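Local coordinates for malonyl CoA-acyl carrier protein transacylase (Staphylococcus aureus, PDB 3IM9) that transfers the malonyl group from malonyl-CoA to holo acyl carrier protein, the step that supplies malonyl units for bacterial fatty acid synthesis, at residues 107-112 / 228-233; 277-282 / 301-306; 22-27 / 62-67; 174-179 / 206-211; 116-121 / 216-221. One frame throughout, in Å; residues are numbered along the deposited sequence.

Interaction 1 (107-112 / 228-233); sequences ADVLSF and RDAKFP
Ala107 and Ala230 meet methyl to methyl at the centre of this loop-to-loop contact, which joins the link between helices 99-106 and 112-128 to the chain running from helix 215-222 toward strand 234-235 in the acyltransferase fold. CG2 of Val109 comes up against the Ala230 methyl at 3.6 Å (CG2 to CB). On its other flank the Ala107 methyl sits over one face of the Phe232 ring, offset toward the rim, in a CH-pi contact with CB 4.2 Å from the centroid. A chi1 of 43°, with CG lying between the backbone N and the carbonyl carbon, swings that ring back under Ala107. Phe232 also packs on Thr93 of strand 92-95, while Val109 touches Trp227.

Around this apolar patch the two backbones are tied at two points. Lys231 N donates to Ala107 O at 2.9 Å, and Arg228 N donates to Val109 O at 2.9 Å. Farther out, the aliphatic end of Lys231 passes obliquely over Asp108, and its NZ forms a salt bridge to OD2 of Asp108 at 3.4 Å. One water donates to both Asp108 O and Asp229 O, bridging the loops, and weakly accepts from Lys231 NZ. The Arg228 chain, bent at chi3, lays its guanidinium with one face over Val109 O. From there NE makes a weak bond to Asp108 O (3.0 Å, 127° at the hydrogen), and a second water accepts from Ser111 N at 2.9 Å and weakly from Arg228 NH1.

Interaction 2 (277-282 / 301-306); sequences HFIEIG and TSIQTL
Thr301 is gripped three times by the strand beside it, through its N, its O and its hydroxyl. Its N donates to Phe278 O at 3.0 Å. Its OG1 meets NE2 of His277 at 2.7 Å, almost straight and in the plane of the imidazole, so the hydroxyl sits at the ring edge. His277 reaches it because CG is anti to the backbone N (chi1 -174°), which brings the imidazole round to the neighbouring strand; CG1 of Ile279 lies over one ring face, toward its rim.

The ladder continues with Glu280 N to Thr301 O (2.8 Å), Ile303 N to Glu280 O (2.8 Å) and Gly282 N to Ile303 O (3.0 Å). This is the alternating pattern of a parallel pair, with Ile279, Glu280 and Ile281 level with Thr301, Ser302 and Ile303. On one face Ile279 and Ile303 lie side by side pointing the same way, CG2 to CG1 at 3.9 Å, and the CG1 of Ile281 reaches the CB of Ile303. Glu280 and Ser302 share the other face. There the extended Glu280 chain delivers its carboxylate to Ser288 OG and Leu287 N, while a water joins Ser302 OG to Gly282 O.

Strands 275-281 and 299-303 are the two ends of a beta-alpha-beta unit whose connection is helix 286-294, so Glu280 ties the first strand to that crossover helix. Strand 11-16 pairs along the far edge of 275-281, helix 263-272 packs on Phe278, and helix 306-312 covers Ile279 and Ile303 through Trp312 and Val309.

Interaction 3 (22-27 / 62-67); sequences QKVGMA and GKLGET. With ACT (acetate ion), chain C.
The flat amide of Gln22 brings NE2 to 3.9 Å from CA of Gly65, which stands off the amide plane, while OE1 is held by Gly20 N. A second flat group, the peptide joining Lys23 to Val24, presents its face to Leu64: the CD2 methyl sits above it, 3.6 Å from Lys23 O. A chi1 of 177° extends Leu64 away from its own N, driving this methyl into the type II turn of Lys23 to Met26. There CD2 is also 3.8 Å from SD of Met26 and 4.1 Å from CG2 of Val24, both side chains crossing that of Leu64 at a slant. Gln22 and Leu64 instead slide past each other in opposite directions.

The attachment is thus van der Waals in character, one leucine seated among Gln22, Lys23, Val24 and Met26. Beyond it, Glu66 is the N-cap residue of helix 67-84, and Thr67 N donates at 2.7 Å to an oxygen of a bound acetate, probably from the crystallisation liquor, which also bonds Ser203 N.

The contact joins the loop after strand 11-16 to the loop before helix 67-84. That helix touches Leu64 through Ala73 and Met26 through His77, and helix 52-57 closes in with Thr55 on Leu64 and Met56 on Met26.

Interaction 4 (174-179 / 206-211); sequences VVSGHK and FHSSLM
The hydroxyl of Ser176 donates to the carbonyl of Phe206 across only 2.7 Å (OG to O). Turned away from its own backbone N (chi1 -177°), the hydroxyl reaches over to the loop and meets the carbonyl from above its plane, 36° out of it, rather than on a lone pair. A weak bond to Ser136 O is a second partner of the same hydroxyl. The Ser208 CB lies 3.6 Å from Ser176 OG, so the serine is packed as well as bonded.

Ser176 belongs to strand 172-176 of the mixed sheet in the small, ferredoxin-like subdomain of the acyltransferase, where 172-176 lies between strands 135-141 and 162-169, antiparallel to both. The partner loop holds His207, by similarity an active-site residue. Its NE2 is hydrogen-bonded to OG of Ser97, and its ND1 to Ser259 O. The grip on Phe206 O therefore fixes the peptide leading directly into the histidine.

Ser208 steers the chain onward: its OG accepts from Leu210 N at 3.2 Å, an ST turn, and also bonds Pro205 O, as the 3-10 segment 209-211 begins. Leu210 then crosses His178 at about a right angle. Its CD1 methyl is centred over one face of the imidazole, 3.9 Å from the centroid in a CH-pi contact, while ND1 of His178 is tied to Ile161 N.

Interaction 5 (116-121 / 216-221); sequences VKIVRK and EDFSSY
Tyr221 lies flat beneath the folded chain of Lys121, the two side chains crossing at a slant between the nearly antiparallel helical segments 116-121 and 216-221 (167°, axes 10.6 Å apart). Bends at chi2 and chi3 curl the lysine over the ring. CB meets Tyr221 CD2 at 3.5 Å, and CE stands over the ring centre in a CH-pi contact, 3.7 Å from the centroid. NZ lies beyond, off-centre at 4.9 Å from that centroid in a cation-pi arrangement. At the ring's edge is CA of Ile118, and the phenol oxygen reaches CB of Lys117 at 3.6 Å (OH to CB).

Phe218, one turn earlier, meets Ile118 at about a right angle: CG2 touches CZ at 3.7 Å, and Ile118 O lies in the ring plane at its edge. Leu125 also packs on Phe218, whose side chain comes within about 4 Å of the bound calcium ion, beside Tyr101 and Arg122 of the metal site, while Phe225 stacks edge-to-face on Tyr221.

A water donates to Lys117 O at 2.8 Å and bonds Tyr221 OH, giving the phenol a polar link to the facing helix. Apolar and pi contacts thus join the helices; the lysine's methylenes do most of the touching, and its charge probably adds a modest electrostatic attraction.

Interaction 1 lies on the loop that leads into helix 112-128, which carries one side of interaction 5, and the two touch, Leu110 CD1 to Ile118 CD1 at 3.9 Å; along the chain, interaction 4 is nested inside the loop closed by interaction 5, which is itself nested in that of interaction 1. The likely active site lies among interactions 3, 4 and 5: interaction 4 holds His207, while the side chains of Phe206, Phe218 and Gln22 are about 7, 10 and 11 Å from that of Ser97. The acetate at Thr67 also comes within about 3 Å of the Phe206 side chain. Interaction 2 lies farther off, its centre about 29 Å from that of interaction 4, across the chain's centre.

Interaction 1 (107-112 / 228-233)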
# COMPACT_ATOMS: atom_id res chain seq x y z
N ALA A 107 0.27 4.85 13.61
CA ALA A 107 1.40 5.48 14.36
C ALA A 107 0.98 6.87 14.81
O ALA A 107 1.85 7.60 15.35
CB ALA A 107 2.61 5.56 13.43
N ASP A 108 -0.27 7.28 14.64
CA ASP A 108 -0.75 8.59 15.09
C ASP A 108 -0.07 9.77 14.44
O ASP A 108 -0.15 10.92 14.93
CB ASP A 108 -0.59 8.66 16.64
CG ASP A 108 -1.73 7.91 17.35
OD1 ASP A 108 -2.77 7.60 16.65
OD2 ASP A 108 -1.58 7.56 18.56
N VAL A 109 0.48 9.53 13.24
CA VAL A 109 0.86 10.66 12.38
C VAL A 109 -0.33 11.47 11.93
O VAL A 109 -0.28 12.68 11.77
CB VAL A 109 1.73 10.13 11.19
CG1 VAL A 109 1.96 11.27 10.24
CG2 VAL A 109 2.98 9.46 11.69
N LEU A 110 -1.39 10.77 11.54
CA LEU A 110 -2.59 11.37 11.06
C LEU A 110 -3.76 10.72 11.83
O LEU A 110 -3.69 9.53 12.13
CB LEU A 110 -2.86 11.06 9.58
CG LEU A 110 -1.90 11.75 8.60
CD1 LEU A 110 -2.24 11.15 7.17
CD2 LEU A 110 -2.04 13.31 8.55
N SER A 111 -4.79 11.51 12.07
CA SER A 111 -6.04 10.93 12.60
C SER A 111 -6.76 10.17 11.43
O SER A 111 -6.52 10.52 10.21
CB SER A 111 -7.00 12.00 13.14
OG SER A 111 -7.52 12.85 12.10
N PHE A 112 -7.67 9.26 11.78
CA PHE A 112 -8.34 8.54 10.71
C PHE A 112 -9.12 9.53 9.84
O PHE A 112 -9.14 9.39 8.61
CB PHE A 112 -9.35 7.52 11.31
CG PHE A 112 -10.18 6.88 10.25
CD1 PHE A 112 -9.57 5.92 9.35
CD2 PHE A 112 -11.48 7.32 10.03
CE1 PHE A 112 -10.37 5.44 8.30
CE2 PHE A 112 -12.26 6.80 9.00
CZ PHE A 112 -11.65 5.84 8.09
N ARG A 228 1.54 14.80 12.67
CA ARG A 228 2.29 14.60 13.90
C ARG A 228 3.43 13.70 13.77
O ARG A 228 3.49 12.85 12.86
CB ARG A 228 1.35 14.09 15.01
CG ARG A 228 0.28 15.12 15.36
CD ARG A 228 -0.65 14.60 16.43
NE ARG A 228 -1.40 13.44 15.94
CZ ARG A 228 -2.48 13.47 15.14
NH1 ARG A 228 -3.00 14.62 14.67
NH2 ARG A 228 -3.06 12.33 14.82
N ASP A 229 4.36 13.73 14.72
CA ASP A 229 5.43 12.72 14.74
C ASP A 229 4.84 11.31 14.92
O ASP A 229 3.74 11.17 15.47
CB ASP A 229 6.44 13.02 15.85
CG ASP A 229 7.29 14.23 15.54
OD1 ASP A 229 7.49 14.54 14.35
OD2 ASP A 229 7.77 14.88 16.50
N ALA A 230 5.55 10.27 14.47
CA ALA A 230 5.03 8.90 14.61
C ALA A 230 5.37 8.38 16.02
O ALA A 230 6.55 8.58 16.49
CB ALA A 230 5.71 8.01 13.54
N LYS A 231 4.47 7.61 16.61
CA LYS A 231 4.74 6.99 17.90
C LYS A 231 5.65 5.77 17.84
O LYS A 231 6.25 5.36 18.86
CB LYS A 231 3.40 6.65 18.56
CG LYS A 231 2.64 7.84 19.18
CD LYS A 231 1.33 7.31 19.86
CE LYS A 231 0.49 8.35 20.66
NZ LYS A 231 0.64 9.66 20.07
N PHE A 232 5.86 5.19 16.64
CA PHE A 232 6.85 4.12 16.43
C PHE A 232 7.17 4.29 14.91
O PHE A 232 6.36 4.93 14.20
CB PHE A 232 6.32 2.70 16.81
CG PHE A 232 4.90 2.44 16.33
CD1 PHE A 232 3.80 2.73 17.16
CD2 PHE A 232 4.63 1.92 15.02
CE1 PHE A 232 2.49 2.52 16.76
CE2 PHE A 232 3.28 1.74 14.61
CZ PHE A 232 2.22 2.07 15.40
N PRO A 233 8.35 3.78 14.48
CA PRO A 233 8.80 4.11 13.09
C PRO A 233 7.88 3.49 12.00
O PRO A 233 7.47 2.34 12.07
CB PRO A 233 10.18 3.47 12.98
CG PRO A 233 10.72 3.33 14.53
CD PRO A 233 9.39 3.09 15.26
O HOH W 1 1.62 11.38 17.35
O HOH W 2 -3.99 14.30 11.74

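Interaction 2 (277-282 / 301-306)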
# COMPACT_ATOMS: atom_id res chain seq x y z
N HIS A 277 8.07 -11.11 13.21
CA HIS A 277 6.62 -11.40 13.14
C HIS A 277 5.98 -10.16 12.46
O HIS A 277 6.15 -9.02 12.87
CB HIS A 277 6.06 -11.52 14.58
CG HIS A 277 4.60 -11.96 14.63
ND1 HIS A 277 3.84 -11.94 15.79
CD2 HIS A 277 3.77 -12.45 13.66
CE1 HIS A 277 2.62 -12.39 15.52
NE2 HIS A 277 2.55 -12.70 14.24
N PHE A 278 5.32 -10.44 11.34
CA PHE A 278 4.59 -9.40 10.63
C PHE A 278 3.10 -9.76 10.74
O PHE A 278 2.70 -10.88 10.40
CB PHE A 278 4.99 -9.43 9.13
CG PHE A 278 6.41 -8.97 8.88
CD1 PHE A 278 7.47 -9.93 8.89
CD2 PHE A 278 6.65 -7.65 8.64
CE1 PHE A 278 8.80 -9.49 8.65
CE2 PHE A 278 7.98 -7.18 8.37
CZ PHE A 278 9.03 -8.13 8.39
N ILE A 279 2.32 -8.78 11.06
CA ILE A 279 0.85 -8.92 11.20
C ILE A 279 0.26 -8.00 10.14
O ILE A 279 0.29 -6.78 10.24
CB ILE A 279 0.41 -8.47 12.54
CG1 ILE A 279 1.11 -9.37 13.62
CG2 ILE A 279 -1.18 -8.66 12.69
CD1 ILE A 279 0.68 -8.94 15.13
N GLU A 280 -0.35 -8.68 9.14
CA GLU A 280 -1.11 -7.96 8.05
C GLU A 280 -2.54 -7.70 8.49
O GLU A 280 -3.21 -8.59 9.05
CB GLU A 280 -1.00 -8.81 6.82
CG GLU A 280 -1.61 -8.05 5.56
CD GLU A 280 -1.40 -8.82 4.30
OE1 GLU A 280 -0.96 -9.99 4.28
OE2 GLU A 280 -1.66 -8.16 3.24
N ILE A 281 -3.01 -6.48 8.30
CA ILE A 281 -4.34 -6.09 8.82
C ILE A 281 -5.08 -5.40 7.64
O ILE A 281 -4.71 -4.30 7.18
CB ILE A 281 -4.19 -5.09 10.01
CG1 ILE A 281 -3.39 -5.84 11.10
CG2 ILE A 281 -5.60 -4.60 10.48
CD1 ILE A 281 -3.04 -4.83 12.29
N GLY A 282 -6.16 -6.09 7.17
CA GLY A 282 -6.84 -5.57 5.97
C GLY A 282 -7.44 -6.80 5.28
O GLY A 282 -7.30 -7.92 5.71
N THR A 301 1.11 -13.38 10.43
CA THR A 301 -0.26 -13.43 10.87
C THR A 301 -1.11 -12.53 9.99
O THR A 301 -0.68 -11.42 9.67
CB THR A 301 -0.36 -12.93 12.33
OG1 THR A 301 0.39 -13.88 13.16
CG2 THR A 301 -1.84 -12.87 12.78
N SER A 302 -2.31 -13.01 9.60
CA SER A 302 -3.21 -12.16 8.82
C SER A 302 -4.49 -11.91 9.62
O SER A 302 -5.09 -12.92 10.10
CB SER A 302 -3.56 -12.83 7.45
OG SER A 302 -4.73 -12.22 6.90
N ILE A 303 -4.90 -10.65 9.75
CA ILE A 303 -6.16 -10.22 10.38
C ILE A 303 -7.06 -9.64 9.31
O ILE A 303 -6.75 -8.55 8.79
CB ILE A 303 -5.94 -9.18 11.55
CG1 ILE A 303 -4.90 -9.71 12.52
CG2 ILE A 303 -7.27 -8.78 12.22
CD1 ILE A 303 -5.31 -10.87 13.27
N GLN A 304 -8.10 -10.39 8.96
CA GLN A 304 -9.01 -10.00 7.84
C GLN A 304 -10.45 -9.80 8.34
O GLN A 304 -11.17 -8.94 7.81
CB GLN A 304 -9.01 -11.08 6.75
CG GLN A 304 -7.68 -11.28 6.07
CD GLN A 304 -7.72 -12.37 5.06
OE1 GLN A 304 -6.81 -13.22 4.99
NE2 GLN A 304 -8.69 -12.32 4.22
N THR A 305 -10.83 -10.58 9.36
CA THR A 305 -12.26 -10.60 9.75
C THR A 305 -12.45 -10.29 11.20
O THR A 305 -11.49 -10.32 11.97
CB THR A 305 -12.75 -12.07 9.54
OG1 THR A 305 -12.10 -12.97 10.43
CG2 THR A 305 -12.54 -12.57 8.04
N LEU A 306 -13.73 -10.11 11.55
CA LEU A 306 -14.10 -9.96 12.98
C LEU A 306 -13.70 -11.21 13.75
O LEU A 306 -13.21 -11.11 14.89
CB LEU A 306 -15.61 -9.72 13.06
CG LEU A 306 -16.06 -9.50 14.52
CD1 LEU A 306 -15.35 -8.31 15.21
CD2 LEU A 306 -17.55 -9.33 14.42
O HOH W 3 -4.68 -9.56 6.31

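Interaction 3 (22-27 / 62-67)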
# COMPACT_ATOMS: atom_id res chain seq x y z
N GLN A 22 -8.55 -5.21 -2.26
CA GLN A 22 -9.97 -4.98 -1.95
C GLN A 22 -10.82 -6.19 -2.40
O GLN A 22 -10.43 -6.91 -3.36
CB GLN A 22 -10.46 -3.68 -2.64
CG GLN A 22 -10.56 -3.71 -4.20
CD GLN A 22 -9.26 -3.54 -4.91
OE1 GLN A 22 -8.18 -3.35 -4.36
NE2 GLN A 22 -9.39 -3.65 -6.24
N LYS A 23 -12.02 -6.27 -1.86
CA LYS A 23 -13.01 -7.26 -2.29
C LYS A 23 -14.36 -6.79 -1.89
O LYS A 23 -14.48 -6.23 -0.78
CB LYS A 23 -12.74 -8.65 -1.70
CG LYS A 23 -12.68 -8.73 -0.20
CD LYS A 23 -12.44 -10.27 0.13
CE LYS A 23 -12.89 -10.64 1.55
NZ LYS A 23 -14.37 -10.30 1.80
N VAL A 24 -15.36 -6.99 -2.78
CA VAL A 24 -16.71 -6.67 -2.41
C VAL A 24 -17.10 -7.52 -1.21
O VAL A 24 -16.86 -8.75 -1.12
CB VAL A 24 -17.71 -6.86 -3.55
CG1 VAL A 24 -19.11 -6.43 -3.03
CG2 VAL A 24 -17.23 -6.05 -4.75
N GLY A 25 -17.63 -6.83 -0.19
CA GLY A 25 -18.03 -7.46 1.07
C GLY A 25 -17.06 -7.06 2.20
O GLY A 25 -17.32 -7.35 3.38
N MET A 26 -15.95 -6.41 1.86
CA MET A 26 -14.93 -6.07 2.85
C MET A 26 -15.51 -5.23 3.99
O MET A 26 -16.18 -4.19 3.75
CB MET A 26 -13.74 -5.35 2.20
CG MET A 26 -14.15 -4.06 1.46
SD MET A 26 -12.82 -3.40 0.38
CE MET A 26 -11.66 -2.73 1.64
N ALA A 27 -15.24 -5.73 5.22
CA ALA A 27 -15.66 -5.08 6.49
C ALA A 27 -17.14 -5.29 6.80
O ALA A 27 -17.57 -4.76 7.86
CB ALA A 27 -15.22 -3.56 6.55
N GLY A 62 -20.34 -1.21 -9.23
CA GLY A 62 -19.08 -1.83 -9.68
C GLY A 62 -17.90 -0.85 -9.72
O GLY A 62 -17.05 -0.90 -10.67
N LYS A 63 -17.81 0.04 -8.72
CA LYS A 63 -16.77 1.07 -8.67
C LYS A 63 -15.74 0.87 -7.52
O LYS A 63 -14.86 1.73 -7.31
CB LYS A 63 -17.36 2.48 -8.59
CG LYS A 63 -18.17 2.69 -7.31
CD LYS A 63 -18.65 4.12 -7.23
CE LYS A 63 -19.37 4.49 -5.91
NZ LYS A 63 -20.67 3.85 -5.72
N LEU A 64 -15.86 -0.24 -6.81
CA LEU A 64 -14.92 -0.46 -5.65
C LEU A 64 -13.45 -0.50 -6.11
O LEU A 64 -12.57 -0.02 -5.42
CB LEU A 64 -15.31 -1.73 -4.86
CG LEU A 64 -14.33 -2.05 -3.69
CD1 LEU A 64 -14.34 -0.89 -2.62
CD2 LEU A 64 -14.76 -3.35 -2.94
N GLY A 65 -13.22 -1.02 -7.32
CA GLY A 65 -11.85 -1.12 -7.85
C GLY A 65 -11.34 0.12 -8.55
O GLY A 65 -10.17 0.06 -9.00
N GLU A 66 -12.11 1.22 -8.58
CA GLU A 66 -11.61 2.48 -9.15
C GLU A 66 -10.92 3.17 -7.97
O GLU A 66 -11.57 3.44 -6.94
CB GLU A 66 -12.77 3.32 -9.70
CG GLU A 66 -13.50 2.51 -10.82
CD GLU A 66 -14.82 3.06 -11.29
OE1 GLU A 66 -15.13 4.20 -10.95
OE2 GLU A 66 -15.58 2.36 -12.04
N THR A 67 -9.63 3.45 -8.13
CA THR A 67 -8.73 3.85 -6.99
C THR A 67 -9.23 5.05 -6.18
O THR A 67 -8.96 5.09 -4.96
CB THR A 67 -7.32 4.06 -7.54
OG1 THR A 67 -6.41 3.97 -6.42
CG2 THR A 67 -7.15 5.34 -8.31
C ACT C . -7.40 2.52 -10.64
O ACT C . -8.50 3.05 -10.60
OXT ACT C . -6.53 3.21 -11.25
CH3 ACT C . -7.09 1.20 -10.02

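Interaction 4 (174-179 / 206-211)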
# COMPACT_ATOMS: atom_id res chain seq x y z
N VAL A 174 6.35 -4.78 -10.50
CA VAL A 174 5.40 -4.08 -11.36
C VAL A 174 6.11 -2.91 -11.95
O VAL A 174 6.80 -2.21 -11.24
CB VAL A 174 4.19 -3.59 -10.48
CG1 VAL A 174 3.13 -2.92 -11.40
CG2 VAL A 174 3.50 -4.75 -9.75
N VAL A 175 5.92 -2.74 -13.27
CA VAL A 175 6.52 -1.63 -13.98
C VAL A 175 5.40 -0.64 -14.39
O VAL A 175 4.20 -0.99 -14.39
CB VAL A 175 7.28 -2.04 -15.22
CG1 VAL A 175 8.46 -3.02 -14.76
CG2 VAL A 175 6.38 -2.77 -16.23
N SER A 176 5.78 0.61 -14.65
CA SER A 176 4.80 1.65 -14.92
C SER A 176 5.32 2.68 -15.88
O SER A 176 6.52 2.97 -15.92
CB SER A 176 4.50 2.33 -13.57
OG SER A 176 3.53 3.30 -13.72
N GLY A 177 4.43 3.26 -16.68
CA GLY A 177 4.90 4.35 -17.57
C GLY A 177 3.96 4.50 -18.75
O GLY A 177 2.74 4.23 -18.66
N HIS A 178 4.49 4.99 -19.88
CA HIS A 178 3.58 5.19 -21.05
C HIS A 178 2.96 3.89 -21.50
O HIS A 178 3.66 2.86 -21.60
CB HIS A 178 4.43 5.81 -22.17
CG HIS A 178 4.72 7.25 -21.91
ND1 HIS A 178 5.95 7.66 -21.43
CD2 HIS A 178 3.93 8.36 -21.98
CE1 HIS A 178 5.91 8.97 -21.22
NE2 HIS A 178 4.71 9.42 -21.56
N LYS A 179 1.65 3.93 -21.83
CA LYS A 179 0.95 2.67 -22.15
C LYS A 179 1.53 1.99 -23.40
O LYS A 179 1.53 0.76 -23.45
CB LYS A 179 -0.57 2.97 -22.23
CG LYS A 179 -1.37 1.63 -22.51
CD LYS A 179 -2.84 1.93 -22.48
CE LYS A 179 -3.63 0.59 -22.52
NZ LYS A 179 -3.46 -0.12 -23.84
N PHE A 206 1.06 4.85 -12.35
CA PHE A 206 1.31 5.11 -10.92
C PHE A 206 2.72 4.70 -10.50
O PHE A 206 3.32 3.74 -11.05
CB PHE A 206 0.26 4.45 -10.02
CG PHE A 206 -1.18 4.79 -10.41
CD1 PHE A 206 -1.51 6.07 -10.91
CD2 PHE A 206 -2.17 3.81 -10.28
CE1 PHE A 206 -2.86 6.38 -11.31
CE2 PHE A 206 -3.51 4.13 -10.61
CZ PHE A 206 -3.81 5.40 -11.15
N HIS A 207 3.26 5.43 -9.54
CA HIS A 207 4.62 5.18 -9.00
C HIS A 207 5.69 5.22 -10.09
O HIS A 207 6.75 4.61 -9.97
CB HIS A 207 4.69 3.85 -8.18
CG HIS A 207 3.88 3.96 -6.96
ND1 HIS A 207 4.24 4.82 -5.92
CD2 HIS A 207 2.69 3.42 -6.65
CE1 HIS A 207 3.32 4.69 -4.96
NE2 HIS A 207 2.36 3.89 -5.39
N SER A 208 5.43 6.00 -11.13
CA SER A 208 6.48 6.35 -12.13
C SER A 208 6.69 7.87 -12.05
O SER A 208 5.87 8.67 -11.49
CB SER A 208 6.01 5.95 -13.53
OG SER A 208 5.14 6.98 -14.08
N SER A 209 7.81 8.30 -12.61
CA SER A 209 8.17 9.75 -12.65
C SER A 209 7.09 10.62 -13.36
O SER A 209 6.98 11.84 -13.08
CB SER A 209 9.56 9.89 -13.31
OG SER A 209 9.48 9.40 -14.64
N LEU A 210 6.23 9.99 -14.20
CA LEU A 210 5.13 10.73 -14.79
C LEU A 210 4.15 11.31 -13.76
O LEU A 210 3.52 12.32 -14.04
CB LEU A 210 4.36 9.87 -15.80
CG LEU A 210 5.21 9.34 -17.03
CD1 LEU A 210 4.40 8.40 -17.82
CD2 LEU A 210 5.58 10.61 -17.84
N MET A 211 4.08 10.69 -12.54
CA MET A 211 3.11 11.17 -11.56
C MET A 211 3.55 12.49 -10.90
O MET A 211 2.82 13.03 -10.07
CB MET A 211 2.88 10.09 -10.50
CG MET A 211 2.26 8.77 -11.11
SD MET A 211 0.75 9.08 -12.07
CE MET A 211 -0.40 9.71 -10.74

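Interaction 5 (116-121 / 216-221)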
# COMPACT_ATOMS: atom_id res chain seq x y z
N VAL A 116 -8.52 9.74 5.87
CA VAL A 116 -9.52 9.24 4.89
C VAL A 116 -9.79 10.32 3.82
O VAL A 116 -9.97 10.06 2.64
CB VAL A 116 -10.82 8.67 5.56
CG1 VAL A 116 -11.79 9.80 5.98
CG2 VAL A 116 -11.49 7.71 4.58
N LYS A 117 -9.73 11.60 4.27
CA LYS A 117 -9.90 12.71 3.31
C LYS A 117 -8.66 12.80 2.44
O LYS A 117 -8.81 12.99 1.18
CB LYS A 117 -10.09 14.06 4.07
CG LYS A 117 -11.37 14.09 4.97
CD LYS A 117 -11.35 15.21 5.96
CE LYS A 117 -12.67 15.25 6.69
NZ LYS A 117 -12.57 16.29 7.86
N ILE A 118 -7.49 12.63 3.05
CA ILE A 118 -6.26 12.73 2.28
C ILE A 118 -6.20 11.61 1.17
O ILE A 118 -5.85 11.90 0.01
CB ILE A 118 -5.03 12.59 3.20
CG1 ILE A 118 -4.96 13.99 3.88
CG2 ILE A 118 -3.74 12.33 2.38
CD1 ILE A 118 -4.02 13.94 5.08
N VAL A 119 -6.58 10.37 1.54
CA VAL A 119 -6.43 9.32 0.53
C VAL A 119 -7.56 9.38 -0.48
O VAL A 119 -7.37 8.96 -1.67
CB VAL A 119 -6.33 7.90 1.14
CG1 VAL A 119 -5.12 7.81 2.05
CG2 VAL A 119 -7.63 7.39 1.82
N ARG A 120 -8.76 9.92 -0.13
CA ARG A 120 -9.72 10.17 -1.15
C ARG A 120 -9.17 11.18 -2.18
O ARG A 120 -9.34 10.94 -3.40
CB ARG A 120 -11.05 10.71 -0.46
CG ARG A 120 -12.09 11.30 -1.45
CD ARG A 120 -12.61 10.21 -2.34
NE ARG A 120 -13.88 10.67 -2.97
CZ ARG A 120 -14.54 9.97 -3.86
NH1 ARG A 120 -14.08 8.77 -4.27
NH2 ARG A 120 -15.74 10.44 -4.37
N LYS A 121 -8.55 12.30 -1.73
CA LYS A 121 -7.98 13.20 -2.70
C LYS A 121 -6.82 12.54 -3.49
O LYS A 121 -6.77 12.74 -4.68
CB LYS A 121 -7.42 14.45 -1.93
CG LYS A 121 -6.82 15.56 -2.87
CD LYS A 121 -7.81 16.21 -3.76
CE LYS A 121 -8.63 17.21 -2.99
NZ LYS A 121 -9.42 18.15 -3.93
N GLU A 216 2.07 18.99 -7.06
CA GLU A 216 1.68 20.27 -6.45
C GLU A 216 0.29 20.24 -5.85
O GLU A 216 0.12 20.79 -4.73
CB GLU A 216 1.74 21.43 -7.48
CG GLU A 216 3.11 21.89 -7.87
CD GLU A 216 3.01 22.61 -9.23
OE1 GLU A 216 2.36 23.70 -9.30
OE2 GLU A 216 3.51 22.01 -10.24
N ASP A 217 -0.67 19.67 -6.54
CA ASP A 217 -2.04 19.63 -6.06
C ASP A 217 -2.11 18.80 -4.74
O ASP A 217 -2.78 19.17 -3.76
CB ASP A 217 -2.99 18.99 -7.08
CG ASP A 217 -3.25 19.93 -8.28
OD1 ASP A 217 -3.00 21.14 -8.15
OD2 ASP A 217 -3.72 19.47 -9.35
N PHE A 218 -1.36 17.70 -4.72
CA PHE A 218 -1.38 16.86 -3.53
C PHE A 218 -0.70 17.55 -2.35
O PHE A 218 -1.25 17.53 -1.21
CB PHE A 218 -0.77 15.48 -3.81
CG PHE A 218 -1.00 14.50 -2.67
CD1 PHE A 218 0.05 14.02 -1.96
CD2 PHE A 218 -2.32 14.12 -2.33
CE1 PHE A 218 -0.12 13.05 -0.88
CE2 PHE A 218 -2.54 13.21 -1.28
CZ PHE A 218 -1.46 12.68 -0.57
N SER A 219 0.48 18.14 -2.57
CA SER A 219 1.16 18.91 -1.50
C SER A 219 0.30 20.01 -0.98
O SER A 219 0.26 20.15 0.26
CB SER A 219 2.48 19.54 -1.96
OG SER A 219 3.36 18.57 -2.41
N SER A 220 -0.44 20.70 -1.85
CA SER A 220 -1.32 21.77 -1.40
C SER A 220 -2.44 21.26 -0.48
O SER A 220 -2.73 21.83 0.62
CB SER A 220 -1.92 22.51 -2.58
OG SER A 220 -2.74 23.51 -2.05
N TYR A 221 -3.10 20.19 -0.87
CA TYR A 221 -4.18 19.63 -0.05
C TYR A 221 -3.71 19.11 1.31
O TYR A 221 -4.37 19.32 2.29
CB TYR A 221 -4.91 18.50 -0.79
CG TYR A 221 -6.19 18.06 -0.12
CD1 TYR A 221 -7.25 18.91 -0.03
CD2 TYR A 221 -6.32 16.80 0.42
CE1 TYR A 221 -8.40 18.50 0.57
CE2 TYR A 221 -7.48 16.38 1.00
CZ TYR A 221 -8.52 17.22 1.10
OH TYR A 221 -9.65 16.76 1.68
O HOH W 4 -10.91 14.52 0.18